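Local coordinates for protein class I phosphodiesterase PDEB1 (Leishmania major, PDB 2R8Q) that belongs to the class I phosphodiesterases and binds a zinc ion, a magnesium ion and 3-isobutyl-1-methylxanthine within a catalytic domain built of helices and loops, without strands, at residues A[203-208]-A[241-246]; A[175-180]-A[209-214]; A[34-39]-A[50-55]. One frame throughout, in Å; residues are numbered along the deposited sequence.

Contact 1: A[203-208]-A[241-246]; sequences AYRALI and HRRLVM
Ala206 and Arg243 mark the closest backbone approach, their CA atoms 6.9 Å apart, where helices 197-212 and 239-254 pass with local axes 10.5 Å apart and N-to-C directions inclined at 45°. The side chain of Arg243 spans the gap to Ala206 and lies flat against it. Arg243 leaves its helix with CG opposite the backbone N (chi1 -176°) and then bends at both chi2 and chi3, which curls the guanidinium back over the neighbouring helix instead of letting it run outward. The methyl of Ala206 sits over the centre of one guanidinium face, with CB 3.6 Å from CZ of Arg243. The same planar group reaches past the methyl to the backbone, Ala206 CA lying 3.5 Å from Arg243 NH1. Beside this, the thioether end of Met246, turned inward by the bend at chi3, sets its CE 3.9 Å from Ala206 CB, so the alanine methyl is shared between the face of a guanidinium and the methyl of a thioether. With no hydrogen bond across it, the contact joins two helices of the all-alpha catalytic domain of the phosphodiesterase family; here helix 127-139 adds Val132 against Ala206 and Glu129 against Met246. The charged ends meet at Asp209, one turn beyond Arg205: OD1 of Asp209 bridges to Arg205 NE and OD2 to Arg243 NH1. The carboxylate thus holds both guanidinium groups, their planes 56° apart, while the two side chains cross at about a right angle and touch where Arg205 CG lies 3.9 Å from Arg243 NH1. Arg243 also makes a cation-pi interaction with Tyr202, and Arg205 rests on Ile161 of the second subunit.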
ATOM      1  N   ALA A 203     -18.355  -5.359  -4.729  1.00 15.07           N
ATOM      2  CA  ALA A 203     -18.165  -5.155  -3.296  1.00 15.15           C
ATOM      3  C   ALA A 203     -16.835  -4.478  -2.980  1.00 15.22           C
ATOM      4  O   ALA A 203     -16.783  -3.559  -2.162  1.00 14.72           O
ATOM      5  CB  ALA A 203     -18.265  -6.487  -2.565  1.00 17.38           C
ATOM      6  N   TYR A 204     -15.756  -4.932  -3.616  1.00 15.42           N
ATOM      7  CA  TYR A 204     -14.452  -4.328  -3.366  1.00 15.65           C
ATOM      8  C   TYR A 204     -14.412  -2.865  -3.790  1.00 15.71           C
ATOM      9  O   TYR A 204     -13.848  -2.026  -3.087  1.00 15.72           O
ATOM     10  CB  TYR A 204     -13.337  -5.097  -4.086  1.00 16.82           C
ATOM     11  CG  TYR A 204     -12.765  -6.238  -3.278  1.00 16.93           C
ATOM     12  CD1 TYR A 204     -13.135  -7.558  -3.534  1.00 18.30           C
ATOM     13  CD2 TYR A 204     -11.842  -5.998  -2.255  1.00 17.81           C
ATOM     14  CE1 TYR A 204     -12.599  -8.612  -2.794  1.00 19.05           C
ATOM     15  CE2 TYR A 204     -11.301  -7.043  -1.509  1.00 18.41           C
ATOM     16  CZ  TYR A 204     -11.683  -8.348  -1.787  1.00 19.45           C
ATOM     17  OH  TYR A 204     -11.133  -9.389  -1.074  1.00 21.06           O
ATOM     18  N   ARG A 205     -15.005  -2.549  -4.936  1.00 14.94           N
ATOM     19  CA  ARG A 205     -14.992  -1.166  -5.379  1.00 15.10           C
ATOM     20  C   ARG A 205     -15.795  -0.290  -4.424  1.00 14.93           C
ATOM     21  O   ARG A 205     -15.409   0.838  -4.138  1.00 15.04           O
ATOM     22  CB  ARG A 205     -15.537  -1.046  -6.806  1.00 15.91           C
ATOM     23  CG  ARG A 205     -15.452   0.374  -7.359  1.00 18.40           C
ATOM     24  CD  ARG A 205     -14.067   0.965  -7.122  1.00 23.68           C
ATOM     25  NE  ARG A 205     -13.966   2.364  -7.527  1.00 28.24           N
ATOM     26  CZ  ARG A 205     -13.675   2.769  -8.758  1.00 31.24           C
ATOM     27  NH1 ARG A 205     -13.448   1.879  -9.718  1.00 32.80           N
ATOM     28  NH2 ARG A 205     -13.605   4.065  -9.027  1.00 32.87           N
ATOM     29  N   ALA A 206     -16.905  -0.814  -3.918  1.00 15.57           N
ATOM     30  CA  ALA A 206     -17.729  -0.052  -2.985  1.00 15.64           C
ATOM     31  C   ALA A 206     -16.985   0.177  -1.669  1.00 15.10           C
ATOM     32  O   ALA A 206     -16.986   1.285  -1.130  1.00 15.83           O
ATOM     33  CB  ALA A 206     -19.045  -0.786  -2.730  1.00 15.70           C
ATOM     34  N   LEU A 207     -16.347  -0.872  -1.156  1.00 13.87           N
ATOM     35  CA  LEU A 207     -15.602  -0.765   0.091  1.00 13.48           C
ATOM     36  C   LEU A 207     -14.487   0.272  -0.058  1.00 13.71           C
ATOM     37  O   LEU A 207     -14.335   1.156   0.787  1.00 14.09           O
ATOM     38  CB  LEU A 207     -15.024  -2.135   0.470  1.00 14.82           C
ATOM     39  CG  LEU A 207     -14.150  -2.247   1.726  1.00 14.81           C
ATOM     40  CD1 LEU A 207     -14.204  -3.672   2.260  1.00 16.97           C
ATOM     41  CD2 LEU A 207     -12.714  -1.847   1.391  1.00 16.51           C
ATOM     42  N   ILE A 208     -13.727   0.174  -1.145  1.00 14.18           N
ATOM     43  CA  ILE A 208     -12.627   1.098  -1.402  1.00 14.19           C
ATOM     44  C   ILE A 208     -13.126   2.539  -1.566  1.00 15.97           C
ATOM     45  O   ILE A 208     -12.544   3.468  -0.999  1.00 15.12           O
ATOM     46  CB  ILE A 208     -11.830   0.639  -2.648  1.00 14.66           C
ATOM     47  CG1 ILE A 208     -11.078  -0.649  -2.298  1.00 15.80           C
ATOM     48  CG2 ILE A 208     -10.880   1.742  -3.117  1.00 15.58           C
ATOM     49  CD1 ILE A 208     -10.552  -1.435  -3.490  1.00 15.97           C
ATOM     50  N   HIS A 241     -25.563   6.839  -7.894  1.00 15.52           N
ATOM     51  CA  HIS A 241     -26.295   7.577  -6.878  1.00 16.74           C
ATOM     52  C   HIS A 241     -26.207   6.824  -5.558  1.00 15.59           C
ATOM     53  O   HIS A 241     -25.935   7.413  -4.506  1.00 15.44           O
ATOM     54  CB  HIS A 241     -27.763   7.737  -7.275  1.00 15.40           C
ATOM     55  CG  HIS A 241     -28.002   8.824  -8.274  1.00 17.82           C
ATOM     56  ND1 HIS A 241     -29.261   9.305  -8.560  1.00 18.23           N
ATOM     57  CD2 HIS A 241     -27.142   9.538  -9.039  1.00 18.58           C
ATOM     58  CE1 HIS A 241     -29.167  10.270  -9.458  1.00 18.92           C
ATOM     59  NE2 HIS A 241     -27.892  10.431  -9.765  1.00 18.49           N
ATOM     60  N   ARG A 242     -26.435   5.516  -5.613  1.00 15.82           N
ATOM     61  CA  ARG A 242     -26.379   4.709  -4.408  1.00 14.66           C
ATOM     62  C   ARG A 242     -24.957   4.668  -3.853  1.00 15.41           C
ATOM     63  O   ARG A 242     -24.761   4.601  -2.637  1.00 15.76           O
ATOM     64  CB  ARG A 242     -26.905   3.294  -4.683  1.00 14.77           C
ATOM     65  CG  ARG A 242     -28.335   3.275  -5.215  1.00 15.51           C
ATOM     66  CD  ARG A 242     -28.980   1.909  -5.031  1.00 15.48           C
ATOM     67  NE  ARG A 242     -28.104   0.846  -5.509  1.00 16.23           N
ATOM     68  CZ  ARG A 242     -27.895   0.556  -6.789  1.00 16.33           C
ATOM     69  NH1 ARG A 242     -28.512   1.240  -7.746  1.00 18.08           N
ATOM     70  NH2 ARG A 242     -27.044  -0.406  -7.115  1.00 17.78           N
ATOM     71  N   ARG A 243     -23.960   4.723  -4.735  1.00 15.70           N
ATOM     72  CA  ARG A 243     -22.575   4.709  -4.272  1.00 15.02           C
ATOM     73  C   ARG A 243     -22.289   5.982  -3.485  1.00 16.25           C
ATOM     74  O   ARG A 243     -21.659   5.937  -2.426  1.00 16.50           O
ATOM     75  CB  ARG A 243     -21.595   4.604  -5.446  1.00 16.03           C
ATOM     76  CG  ARG A 243     -20.131   4.485  -5.006  1.00 17.50           C
ATOM     77  CD  ARG A 243     -19.943   3.306  -4.052  1.00 21.18           C
ATOM     78  NE  ARG A 243     -20.619   2.107  -4.545  1.00 20.03           N
ATOM     79  CZ  ARG A 243     -20.109   1.270  -5.441  1.00 21.00           C
ATOM     80  NH1 ARG A 243     -18.899   1.482  -5.947  1.00 20.54           N
ATOM     81  NH2 ARG A 243     -20.822   0.230  -5.852  1.00 21.84           N
ATOM     82  N   LEU A 244     -22.751   7.121  -3.999  1.00 15.84           N
ATOM     83  CA  LEU A 244     -22.541   8.389  -3.315  1.00 15.95           C
ATOM     84  C   LEU A 244     -23.281   8.376  -1.973  1.00 14.80           C
ATOM     85  O   LEU A 244     -22.824   8.969  -0.996  1.00 15.45           O
ATOM     86  CB  LEU A 244     -23.019   9.552  -4.190  1.00 17.52           C
ATOM     87  CG  LEU A 244     -22.854  10.964  -3.617  1.00 19.21           C
ATOM     88  CD1 LEU A 244     -21.440  11.172  -3.095  1.00 19.02           C
ATOM     89  CD2 LEU A 244     -23.177  11.976  -4.705  1.00 18.95           C
ATOM     90  N   VAL A 245     -24.421   7.692  -1.920  1.00 14.83           N
ATOM     91  CA  VAL A 245     -25.164   7.590  -0.671  1.00 14.63           C
ATOM     92  C   VAL A 245     -24.336   6.797   0.341  1.00 14.34           C
ATOM     93  O   VAL A 245     -24.267   7.163   1.514  1.00 14.43           O
ATOM     94  CB  VAL A 245     -26.535   6.896  -0.876  1.00 15.36           C
ATOM     95  CG1 VAL A 245     -27.106   6.450   0.474  1.00 15.36           C
ATOM     96  CG2 VAL A 245     -27.504   7.859  -1.555  1.00 17.57           C
ATOM     97  N   MET A 246     -23.699   5.720  -0.117  1.00 13.71           N
ATOM     98  CA  MET A 246     -22.864   4.903   0.761  1.00 13.89           C
ATOM     99  C   MET A 246     -21.705   5.726   1.311  1.00 12.81           C
ATOM    100  O   MET A 246     -21.401   5.680   2.507  1.00 13.41           O
ATOM    101  CB  MET A 246     -22.294   3.701   0.003  1.00 14.97           C
ATOM    102  CG  MET A 246     -23.313   2.651  -0.405  1.00 16.01           C
ATOM    103  SD  MET A 246     -22.546   1.333  -1.396  1.00 16.62           S
ATOM    104  CE  MET A 246     -21.677   0.431  -0.124  1.00 17.46           C
TER

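Contact 2: A[175-180]-A[209-214]; sequences HHCSLA and DCVLAT
With its SG opposite the carbonyl carbon (chi1 -73°), Cys177 turns the sulfur toward helix 197-212, and there Val211, whose CG1 stands opposite the backbone N (chi1 177°), presents its branch point to it. The sulfur meets the valine close to the fork, SG of Cys177 lying 3.6 Å from CB of Val211 and 3.7 Å from its CG1. A second, looser touch comes from Leu212, whose CD2 is 4.1 Å from the Cys177 sulfur. CG1 of Val211 also meets the CB of His176 at 4.0 Å, so one methyl group is wedged between two successive residues of helix 171-184. No hydrogen bond crosses the contact; it is buried apolar packing. Near the end of 209-214 the carbonyl O of Val211 accepts from both the backbone N and OG1 of Thr214. The hydroxyl bond is short, 2.6 Å from Thr214 OG1 to Val211 O, and lies in the carbonyl plane.

Beyond its CB, the imidazole of His176 lies near the metal site, its ND1 hydrogen-bonded to the carbonyl O of Leu142, next to the zinc site residue Asp141. Its side chain comes within about 4 Å of the magnesium ion, a distance consistent with a second-shell role. Around this pairing, helix 127-139 places Thr136 on Val211, helix 239-254 brings the zinc site residue Asp254 against Thr214, and Leu162 of the second subunit covers Cys177.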
ATOM      1  N   HIS A 175      -3.777   3.309   2.733  1.00 16.34           N
ATOM      2  CA  HIS A 175      -3.170   2.312   3.611  1.00 17.51           C
ATOM      3  C   HIS A 175      -4.257   1.423   4.216  1.00 15.62           C
ATOM      4  O   HIS A 175      -4.110   0.200   4.260  1.00 15.74           O
ATOM      5  CB  HIS A 175      -2.381   3.008   4.728  1.00 18.97           C
ATOM      6  CG  HIS A 175      -1.679   2.070   5.665  1.00 20.86           C
ATOM      7  ND1 HIS A 175      -0.667   1.226   5.258  1.00 23.65           N
ATOM      8  CD2 HIS A 175      -1.823   1.868   6.996  1.00 21.44           C
ATOM      9  CE1 HIS A 175      -0.216   0.546   6.299  1.00 23.82           C
ATOM     10  NE2 HIS A 175      -0.901   0.918   7.366  1.00 22.33           N
ATOM     11  N   HIS A 176      -5.354   2.027   4.672  1.00 14.84           N
ATOM     12  CA  HIS A 176      -6.431   1.229   5.266  1.00 14.79           C
ATOM     13  C   HIS A 176      -6.998   0.250   4.229  1.00 15.74           C
ATOM     14  O   HIS A 176      -7.305  -0.904   4.547  1.00 15.71           O
ATOM     15  CB  HIS A 176      -7.574   2.116   5.791  1.00 14.68           C
ATOM     16  CG  HIS A 176      -7.135   3.222   6.703  1.00 14.19           C
ATOM     17  ND1 HIS A 176      -6.238   3.040   7.736  1.00 14.30           N
ATOM     18  CD2 HIS A 176      -7.532   4.516   6.776  1.00 14.78           C
ATOM     19  CE1 HIS A 176      -6.103   4.174   8.404  1.00 16.23           C
ATOM     20  NE2 HIS A 176      -6.878   5.085   7.843  1.00 14.39           N
ATOM     21  N   CYS A 177      -7.143   0.715   2.989  1.00 16.16           N
ATOM     22  CA  CYS A 177      -7.663  -0.135   1.919  1.00 16.21           C
ATOM     23  C   CYS A 177      -6.721  -1.306   1.665  1.00 16.71           C
ATOM     24  O   CYS A 177      -7.161  -2.439   1.486  1.00 15.76           O
ATOM     25  CB  CYS A 177      -7.824   0.662   0.623  1.00 16.50           C
ATOM     26  SG  CYS A 177      -9.212   1.816   0.615  1.00 16.55           S
ATOM     27  N   SER A 178      -5.423  -1.024   1.648  1.00 16.74           N
ATOM     28  CA  SER A 178      -4.425  -2.063   1.411  1.00 18.43           C
ATOM     29  C   SER A 178      -4.504  -3.163   2.461  1.00 19.05           C
ATOM     30  O   SER A 178      -4.383  -4.352   2.141  1.00 19.13           O
ATOM     31  CB  SER A 178      -3.022  -1.452   1.400  1.00 20.65           C
ATOM     32  OG  SER A 178      -2.897  -0.500   0.359  1.00 24.52           O
ATOM     33  N   LEU A 179      -4.706  -2.776   3.717  1.00 18.43           N
ATOM     34  CA  LEU A 179      -4.806  -3.766   4.780  1.00 17.41           C
ATOM     35  C   LEU A 179      -6.136  -4.510   4.725  1.00 17.17           C
ATOM     36  O   LEU A 179      -6.214  -5.681   5.097  1.00 17.03           O
ATOM     37  CB  LEU A 179      -4.618  -3.109   6.147  1.00 18.24           C
ATOM     38  CG  LEU A 179      -3.181  -2.654   6.414  1.00 20.85           C
ATOM     39  CD1 LEU A 179      -3.104  -1.965   7.760  1.00 21.36           C
ATOM     40  CD2 LEU A 179      -2.248  -3.857   6.385  1.00 25.21           C
ATOM     41  N   ALA A 180      -7.185  -3.836   4.263  1.00 15.73           N
ATOM     42  CA  ALA A 180      -8.486  -4.484   4.148  1.00 16.29           C
ATOM     43  C   ALA A 180      -8.350  -5.621   3.138  1.00 15.87           C
ATOM     44  O   ALA A 180      -8.834  -6.727   3.363  1.00 16.10           O
ATOM     45  CB  ALA A 180      -9.535  -3.485   3.677  1.00 16.77           C
ATOM     46  N   ASP A 209     -14.200   2.727  -2.331  1.00 15.10           N
ATOM     47  CA  ASP A 209     -14.753   4.065  -2.525  1.00 15.79           C
ATOM     48  C   ASP A 209     -15.138   4.676  -1.186  1.00 15.67           C
ATOM     49  O   ASP A 209     -14.878   5.853  -0.922  1.00 15.67           O
ATOM     50  CB  ASP A 209     -16.005   4.034  -3.411  1.00 17.84           C
ATOM     51  CG  ASP A 209     -15.690   3.775  -4.872  1.00 20.76           C
ATOM     52  OD1 ASP A 209     -14.550   4.062  -5.304  1.00 23.31           O
ATOM     53  OD2 ASP A 209     -16.598   3.304  -5.591  1.00 23.31           O
ATOM     54  N   CYS A 210     -15.768   3.868  -0.341  1.00 15.59           N
ATOM     55  CA  CYS A 210     -16.201   4.337   0.966  1.00 13.11           C
ATOM     56  C   CYS A 210     -15.044   4.714   1.881  1.00 14.64           C
ATOM     57  O   CYS A 210     -15.090   5.747   2.545  1.00 15.23           O
ATOM     58  CB  CYS A 210     -17.088   3.285   1.631  1.00 14.55           C
ATOM     59  SG  CYS A 210     -18.756   3.257   0.936  1.00 17.14           S
ATOM     60  N   VAL A 211     -14.006   3.887   1.918  1.00 14.21           N
ATOM     61  CA  VAL A 211     -12.859   4.195   2.763  1.00 13.87           C
ATOM     62  C   VAL A 211     -12.165   5.464   2.265  1.00 13.22           C
ATOM     63  O   VAL A 211     -11.812   6.340   3.053  1.00 14.32           O
ATOM     64  CB  VAL A 211     -11.827   3.041   2.778  1.00 12.42           C
ATOM     65  CG1 VAL A 211     -10.620   3.435   3.621  1.00 15.00           C
ATOM     66  CG2 VAL A 211     -12.457   1.783   3.343  1.00 14.54           C
ATOM     67  N   LEU A 212     -11.969   5.567   0.956  1.00 14.64           N
ATOM     68  CA  LEU A 212     -11.301   6.745   0.419  1.00 14.86           C
ATOM     69  C   LEU A 212     -12.112   8.010   0.674  1.00 16.41           C
ATOM     70  O   LEU A 212     -11.551   9.102   0.814  1.00 17.88           O
ATOM     71  CB  LEU A 212     -11.041   6.576  -1.081  1.00 15.00           C
ATOM     72  CG  LEU A 212     -10.083   5.437  -1.460  1.00 16.17           C
ATOM     73  CD1 LEU A 212      -9.944   5.382  -2.980  1.00 16.98           C
ATOM     74  CD2 LEU A 212      -8.723   5.651  -0.804  1.00 18.40           C
ATOM     75  N   ALA A 213     -13.431   7.860   0.740  1.00 14.91           N
ATOM     76  CA  ALA A 213     -14.315   8.997   0.978  1.00 16.35           C
ATOM     77  C   ALA A 213     -14.206   9.562   2.394  1.00 17.28           C
ATOM     78  O   ALA A 213     -14.694  10.661   2.654  1.00 18.94           O
ATOM     79  CB  ALA A 213     -15.760   8.604   0.696  1.00 17.16           C
ATOM     80  N   THR A 214     -13.572   8.827   3.306  1.00 16.65           N
ATOM     81  CA  THR A 214     -13.446   9.306   4.683  1.00 15.62           C
ATOM     82  C   THR A 214     -12.320  10.311   4.913  1.00 16.12           C
ATOM     83  O   THR A 214     -12.166  10.820   6.021  1.00 16.91           O
ATOM     84  CB  THR A 214     -13.269   8.148   5.693  1.00 15.77           C
ATOM     85  OG1 THR A 214     -12.091   7.398   5.372  1.00 16.82           O
ATOM     86  CG2 THR A 214     -14.489   7.234   5.679  1.00 15.24           C
TER

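Contact 3: A[34-39]-A[50-55]; sequences GAYDFT and EKYSEP
Tyr36 and Tyr52 pack so that each hydroxyl meets the edge of the other ring, the two planes being well tilted against each other; this is the more closely packed part of a small surface contact. The two side chains run past each other in opposite directions, and each hydroxyl lies near the plane of the ring it meets. Tyr36 takes its place with CG opposite the carbonyl carbon (chi1 -49°), which carries its ring toward the end of helix 45-51. Tyr36 OH is 3.9 Å from CE1 of Tyr52, and in return Tyr52 OH is 4.0 Å from CE1 of Tyr36. No hydrogen bond joins the rings. The hydroxyl of Tyr52 is instead hydrogen-bonded to the carbonyl O of Asp31, which ties this ring to the loop entered from helix 21-28, while the Tyr36 ring leans on Phe43 and on Val48 of helix 45-51.

The loose side belongs to Lys51. Its chain, extended beyond CG, crosses the Tyr36 side chain at a slant, and the methylene CD of Lys51 touches Tyr36 OH at 3.8 Å, while the ammonium NZ of this exposed residue passes on to a salt bridge with Glu47 one turn back on the same helix. Just after Tyr36 the chain turns on Asp37: its OD1 accepts from the backbone N of Thr39 at 3.0 Å, from above the carboxylate plane, and from Thr39 OG1 at 2.6 Å, on the syn side. An aspartate oxygen receiving the backbone N two residues on is the signature of an Asx turn, here shaping the loop that leads into helix 45-51.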
ATOM      1  N   GLY A  34     -29.653  -9.088  28.280  1.00 39.81           N
ATOM      2  CA  GLY A  34     -30.604  -8.323  27.497  1.00 38.53           C
ATOM      3  C   GLY A  34     -30.478  -6.881  27.929  1.00 37.84           C
ATOM      4  O   GLY A  34     -31.411  -6.088  27.803  1.00 38.92           O
ATOM      5  N   ALA A  35     -29.298  -6.547  28.441  1.00 36.02           N
ATOM      6  CA  ALA A  35     -29.013  -5.209  28.934  1.00 35.04           C
ATOM      7  C   ALA A  35     -28.740  -4.187  27.841  1.00 33.35           C
ATOM      8  O   ALA A  35     -28.723  -2.986  28.109  1.00 34.69           O
ATOM      9  CB  ALA A  35     -27.833  -5.258  29.897  1.00 35.30           C
ATOM     10  N   TYR A  36     -28.528  -4.650  26.612  1.00 31.62           N
ATOM     11  CA  TYR A  36     -28.241  -3.728  25.519  1.00 29.24           C
ATOM     12  C   TYR A  36     -29.007  -4.007  24.235  1.00 27.28           C
ATOM     13  O   TYR A  36     -29.354  -5.148  23.934  1.00 29.36           O
ATOM     14  CB  TYR A  36     -26.746  -3.742  25.180  1.00 28.92           C
ATOM     15  CG  TYR A  36     -25.823  -3.594  26.365  1.00 29.03           C
ATOM     16  CD1 TYR A  36     -25.389  -4.710  27.081  1.00 30.14           C
ATOM     17  CD2 TYR A  36     -25.390  -2.338  26.778  1.00 29.49           C
ATOM     18  CE1 TYR A  36     -24.543  -4.575  28.181  1.00 30.16           C
ATOM     19  CE2 TYR A  36     -24.546  -2.191  27.876  1.00 29.45           C
ATOM     20  CZ  TYR A  36     -24.126  -3.312  28.571  1.00 30.28           C
ATOM     21  OH  TYR A  36     -23.292  -3.163  29.653  1.00 31.57           O
ATOM     22  N   ASP A  37     -29.263  -2.943  23.483  1.00 25.22           N
ATOM     23  CA  ASP A  37     -29.933  -3.043  22.193  1.00 23.61           C
ATOM     24  C   ASP A  37     -28.933  -2.449  21.213  1.00 20.97           C
ATOM     25  O   ASP A  37     -28.846  -1.231  21.069  1.00 20.41           O
ATOM     26  CB  ASP A  37     -31.220  -2.221  22.164  1.00 24.12           C
ATOM     27  CG  ASP A  37     -31.917  -2.285  20.817  1.00 25.63           C
ATOM     28  OD1 ASP A  37     -31.379  -2.938  19.895  1.00 26.06           O
ATOM     29  OD2 ASP A  37     -33.001  -1.682  20.677  1.00 28.63           O
ATOM     30  N   PHE A  38     -28.171  -3.313  20.554  1.00 20.95           N
ATOM     31  CA  PHE A  38     -27.151  -2.862  19.615  1.00 20.17           C
ATOM     32  C   PHE A  38     -27.716  -2.162  18.380  1.00 20.75           C
ATOM     33  O   PHE A  38     -26.967  -1.555  17.617  1.00 19.94           O
ATOM     34  CB  PHE A  38     -26.283  -4.051  19.198  1.00 19.87           C
ATOM     35  CG  PHE A  38     -25.613  -4.746  20.355  1.00 20.13           C
ATOM     36  CD1 PHE A  38     -25.400  -6.121  20.327  1.00 20.53           C
ATOM     37  CD2 PHE A  38     -25.193  -4.028  21.473  1.00 19.67           C
ATOM     38  CE1 PHE A  38     -24.782  -6.773  21.394  1.00 21.01           C
ATOM     39  CE2 PHE A  38     -24.573  -4.671  22.546  1.00 20.28           C
ATOM     40  CZ  PHE A  38     -24.368  -6.047  22.505  1.00 19.88           C
ATOM     41  N   THR A  39     -29.031  -2.232  18.187  1.00 21.37           N
ATOM     42  CA  THR A  39     -29.648  -1.586  17.030  1.00 20.52           C
ATOM     43  C   THR A  39     -30.154  -0.184  17.356  1.00 20.38           C
ATOM     44  O   THR A  39     -30.658   0.513  16.481  1.00 21.67           O
ATOM     45  CB  THR A  39     -30.855  -2.395  16.485  1.00 22.38           C
ATOM     46  OG1 THR A  39     -31.957  -2.286  17.395  1.00 23.22           O
ATOM     47  CG2 THR A  39     -30.491  -3.858  16.313  1.00 21.57           C
ATOM     48  N   GLU A  50     -16.581  -0.001  30.035  1.00 21.22           N
ATOM     49  CA  GLU A  50     -16.339   0.168  31.459  1.00 23.41           C
ATOM     50  C   GLU A  50     -16.699  -1.050  32.301  1.00 23.25           C
ATOM     51  O   GLU A  50     -16.012  -1.358  33.274  1.00 22.22           O
ATOM     52  CB  GLU A  50     -17.115   1.385  31.973  1.00 25.27           C
ATOM     53  CG  GLU A  50     -16.910   1.671  33.452  1.00 34.02           C
ATOM     54  CD  GLU A  50     -17.702   2.873  33.931  1.00 36.91           C
ATOM     55  OE1 GLU A  50     -18.950   2.838  33.841  1.00 39.22           O
ATOM     56  OE2 GLU A  50     -17.075   3.849  34.400  1.00 40.00           O
ATOM     57  N   LYS A  51     -17.755  -1.759  31.915  1.00 23.13           N
ATOM     58  CA  LYS A  51     -18.217  -2.902  32.695  1.00 23.69           C
ATOM     59  C   LYS A  51     -17.579  -4.270  32.464  1.00 23.51           C
ATOM     60  O   LYS A  51     -17.443  -5.047  33.411  1.00 23.02           O
ATOM     61  CB  LYS A  51     -19.737  -3.005  32.566  1.00 25.56           C
ATOM     62  CG  LYS A  51     -20.443  -1.740  33.048  1.00 28.95           C
ATOM     63  CD  LYS A  51     -21.953  -1.843  32.957  1.00 31.77           C
ATOM     64  CE  LYS A  51     -22.610  -0.560  33.450  1.00 33.50           C
ATOM     65  NZ  LYS A  51     -24.098  -0.649  33.450  1.00 34.92           N
ATOM     66  N   TYR A  52     -17.180  -4.577  31.234  1.00 21.33           N
ATOM     67  CA  TYR A  52     -16.583  -5.881  30.963  1.00 20.04           C
ATOM     68  C   TYR A  52     -15.077  -5.955  31.202  1.00 20.69           C
ATOM     69  O   TYR A  52     -14.320  -5.089  30.763  1.00 21.46           O
ATOM     70  CB  TYR A  52     -16.919  -6.332  29.534  1.00 19.43           C
ATOM     71  CG  TYR A  52     -18.376  -6.712  29.374  1.00 18.09           C
ATOM     72  CD1 TYR A  52     -19.357  -5.739  29.175  1.00 19.10           C
ATOM     73  CD2 TYR A  52     -18.785  -8.041  29.505  1.00 20.97           C
ATOM     74  CE1 TYR A  52     -20.711  -6.079  29.114  1.00 21.25           C
ATOM     75  CE2 TYR A  52     -20.132  -8.390  29.450  1.00 20.60           C
ATOM     76  CZ  TYR A  52     -21.090  -7.407  29.257  1.00 20.60           C
ATOM     77  OH  TYR A  52     -22.423  -7.751  29.229  1.00 23.83           O
ATOM     78  N   SER A  53     -14.653  -7.000  31.908  1.00 19.81           N
ATOM     79  CA  SER A  53     -13.241  -7.205  32.221  1.00 19.64           C
ATOM     80  C   SER A  53     -12.383  -7.399  30.976  1.00 18.80           C
ATOM     81  O   SER A  53     -11.171  -7.195  31.016  1.00 20.36           O
ATOM     82  CB  SER A  53     -13.070  -8.415  33.145  1.00 20.16           C
ATOM     83  OG  SER A  53     -13.484  -9.608  32.500  1.00 23.03           O
ATOM     84  N   GLU A  54     -13.013  -7.819  29.883  1.00 19.24           N
ATOM     85  CA  GLU A  54     -12.330  -8.023  28.608  1.00 19.54           C
ATOM     86  C   GLU A  54     -13.083  -7.140  27.613  1.00 17.74           C
ATOM     87  O   GLU A  54     -13.845  -7.627  26.779  1.00 17.96           O
ATOM     88  CB  GLU A  54     -12.423  -9.490  28.175  1.00 20.40           C
ATOM     89  CG  GLU A  54     -11.701 -10.476  29.084  1.00 22.83           C
ATOM     90  CD  GLU A  54     -10.190 -10.341  29.031  1.00 25.92           C
ATOM     91  OE1 GLU A  54      -9.681  -9.598  28.163  1.00 27.87           O
ATOM     92  OE2 GLU A  54      -9.506 -10.988  29.854  1.00 29.59           O
ATOM     93  N   PRO A  55     -12.879  -5.819  27.698  1.00 17.30           N
ATOM     94  CA  PRO A  55     -13.552  -4.866  26.810  1.00 15.93           C
ATOM     95  C   PRO A  55     -13.332  -5.059  25.312  1.00 15.51           C
ATOM     96  O   PRO A  55     -14.235  -4.798  24.520  1.00 16.78           O
ATOM     97  CB  PRO A  55     -13.064  -3.512  27.331  1.00 16.82           C
ATOM     98  CG  PRO A  55     -11.695  -3.823  27.847  1.00 17.64           C
ATOM     99  CD  PRO A  55     -11.902  -5.138  28.566  1.00 16.53           C
TER

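Contact 3 comes first along the chain, and both its segments precede those of the other two. Contacts 1 and 2 interlace, their segments alternating in the order 175-180, 203-208, 209-214, 241-246, because both use helix 197-212, which therefore packs against helix 171-184 and helix 239-254. Their centres are 11 Å apart, and they touch directly, for example where Met246 CB meets Cys210 SG at 3.7 Å. Helices 171-184 and 197-212, close to the metal site, also touch the second subunit. Contact 3 lies across the chain's centre, with its own centre 31 Å from contact 1 and 28 Å from contact 2, in a peripheral loop and helix end near the N-terminus.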